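Local coordinates for cellulase (Bacillus sp. BG-CS10, PDB 5E09), which probably hydrolyses internal beta-1,4-glucosidic bonds of cellulose, pairing a family 5 catalytic barrel with appended modules, one a family 46 carbohydrate-binding module, at residues G442-F447 with L526-N531. Sequence-based numbering, arbitrary orientation.
Sequences GSTSNF and LSKNGN
Thr444 meets Asn531 where two beta-hairpin turns of the carbohydrate-binding domain come together at one end of its antiparallel sheet. The hydrogen bond between the segments runs from Thr444 N to Asn531 O at 2.9 Å; the donor sits 44° out of the carbonyl plane, with an N-H...O angle of 151°. The same oxygen takes a CA-H...O contact from Ser443 CA at 3.1 Å, so neighbouring residues of the first turn both close on one acceptor. The Thr444 and Asn531 side chains cross at about a right angle, bringing Thr444 OG1 to 3.3 Å from Asn531 OD1. With chi1 at 52°, OG1 lies between the backbone N and the carbonyl carbon while CG2 stands beside the N, which sets this methyl 3.7 Å from Asn531 O and faces it, more loosely, toward Lys528 CE at 4.3 Å. Replaced by alanine, this position would lose both OG1 and the CG2 methyl, which is likely to open a gap beside Asn531 O and the Lys528 chain. Deeper in, Leu526 and Phe447 pass each other in opposite directions, their approach oblique to the ring.

Strand 532-536 lies between strands 436-443 and 521-529 in the sheet, and its Val533 touches Thr444, Phe447 and Leu526. Phe502 of helix 499-502 packs on Thr444, Leu526 and Lys528, while the amine of Lys528 forms a salt bridge with Asp507. The first turn, type I from Ser443 to Asn446, is closed by Asn446 N donating to Ser443 O at 3.0 Å. Gly530, with positive phi, lies in the turn that follows strand 521-529. The Leu526 to Phe447 contact comes down to one methyl, CD2, 3.8 Å from both CZ and CE2 of the ring.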
loop_
_atom_site.group_PDB
_atom_site.type_symbol
_atom_site.label_atom_id
_atom_site.label_comp_id
_atom_site.label_asym_id
_atom_site.label_seq_id
_atom_site.Cartn_x
_atom_site.Cartn_y
_atom_site.Cartn_z
ATOM N N GLY A 442 -15.208 6.367 31.287
ATOM C CA GLY A 442 -14.618 5.071 31.018
ATOM C C GLY A 442 -13.205 4.898 31.510
ATOM O O GLY A 442 -12.632 5.798 32.112
ATOM N N SER A 443 -12.648 3.722 31.258
ATOM C CA SER A 443 -11.252 3.466 31.561
ATOM C C SER A 443 -10.425 3.627 30.294
ATOM O O SER A 443 -10.955 3.532 29.185
ATOM C CB SER A 443 -11.068 2.068 32.150
ATOM O OG SER A 443 -11.336 1.068 31.181
ATOM N N THR A 444 -9.128 3.863 30.462
ATOM C CA THR A 444 -8.228 4.099 29.333
ATOM C C THR A 444 -8.161 2.933 28.343
ATOM O O THR A 444 -7.781 3.112 27.183
ATOM C CB THR A 444 -6.801 4.399 29.819
ATOM O OG1 THR A 444 -6.375 3.372 30.722
ATOM C CG2 THR A 444 -6.755 5.739 30.533
ATOM N N SER A 445 -8.535 1.742 28.791
ATOM C CA SER A 445 -8.437 0.566 27.940
ATOM C C SER A 445 -9.753 0.240 27.230
ATOM O O SER A 445 -9.799 -0.649 26.382
ATOM C CB SER A 445 -7.972 -0.635 28.763
ATOM O OG SER A 445 -8.876 -0.896 29.820
ATOM N N ASN A 446 -10.816 0.965 27.566
ATOM C CA ASN A 446 -12.126 0.706 26.976
ATOM C C ASN A 446 -12.909 1.990 26.693
ATOM O O ASN A 446 -14.101 2.081 26.989
ATOM C CB ASN A 446 -12.938 -0.204 27.897
ATOM C CG ASN A 446 -14.128 -0.826 27.202
ATOM O OD1 ASN A 446 -14.101 -1.055 25.993
ATOM N ND2 ASN A 446 -15.184 -1.099 27.961
ATOM N N PHE A 447 -12.241 2.981 26.111
ATOM C CA PHE A 447 -12.852 4.293 25.951
ATOM C C PHE A 447 -13.410 4.540 24.548
ATOM O O PHE A 447 -12.705 4.420 23.543
ATOM C CB PHE A 447 -11.850 5.391 26.308
ATOM C CG PHE A 447 -12.488 6.730 26.524
ATOM C CD1 PHE A 447 -13.003 7.073 27.763
ATOM C CD2 PHE A 447 -12.592 7.640 25.481
ATOM C CE1 PHE A 447 -13.607 8.305 27.965
ATOM C CE2 PHE A 447 -13.189 8.870 25.673
ATOM C CZ PHE A 447 -13.696 9.206 26.916
ATOM N N LEU A 526 -11.360 15.737 27.121
ATOM C CA LEU A 526 -11.098 14.602 27.998
ATOM C C LEU A 526 -10.461 15.072 29.302
ATOM O O LEU A 526 -9.648 15.987 29.311
ATOM C CB LEU A 526 -10.183 13.577 27.321
ATOM C CG LEU A 526 -10.581 13.024 25.949
ATOM C CD1 LEU A 526 -9.572 11.982 25.482
ATOM C CD2 LEU A 526 -11.982 12.439 25.984
ATOM N N SER A 527 -10.851 14.454 30.404
ATOM C CA SER A 527 -10.130 14.595 31.657
ATOM C C SER A 527 -9.598 13.221 32.016
ATOM O O SER A 527 -10.370 12.299 32.281
ATOM C CB SER A 527 -11.028 15.151 32.763
ATOM O OG SER A 527 -11.402 16.488 32.484
ATOM N N LYS A 528 -8.280 13.080 31.981
ATOM C CA LYS A 528 -7.633 11.817 32.313
ATOM C C LYS A 528 -6.983 11.867 33.689
ATOM O O LYS A 528 -6.211 12.777 33.998
ATOM C CB LYS A 528 -6.574 11.440 31.275
ATOM C CG LYS A 528 -5.671 10.310 31.763
ATOM C CD LYS A 528 -4.746 9.786 30.691
ATOM C CE LYS A 528 -3.782 8.737 31.240
ATOM N NZ LYS A 528 -2.737 9.321 32.130
ATOM N N ASN A 529 -7.304 10.873 34.507
ATOM C CA ASN A 529 -6.657 10.685 35.794
ATOM C C ASN A 529 -6.456 9.197 36.057
ATOM O O ASN A 529 -7.426 8.431 36.155
ATOM C CB ASN A 529 -7.474 11.333 36.903
ATOM C CG ASN A 529 -6.662 11.563 38.151
ATOM O OD1 ASN A 529 -6.830 10.868 39.142
ATOM N ND2 ASN A 529 -5.749 12.521 38.094
ATOM N N GLY A 530 -5.191 8.794 36.142
ATOM C CA GLY A 530 -4.836 7.394 36.266
ATOM C C GLY A 530 -5.381 6.603 35.097
ATOM O O GLY A 530 -5.132 6.935 33.941
ATOM N N ASN A 531 -6.151 5.567 35.400
ATOM C CA ASN A 531 -6.747 4.741 34.366
ATOM C C ASN A 531 -8.161 5.163 34.012
ATOM O O ASN A 531 -8.872 4.429 33.328
ATOM C CB ASN A 531 -6.752 3.276 34.801
ATOM C CG ASN A 531 -5.406 2.611 34.610
ATOM O OD1 ASN A 531 -5.045 2.226 33.498
ATOM N ND2 ASN A 531 -4.653 2.472 35.697
#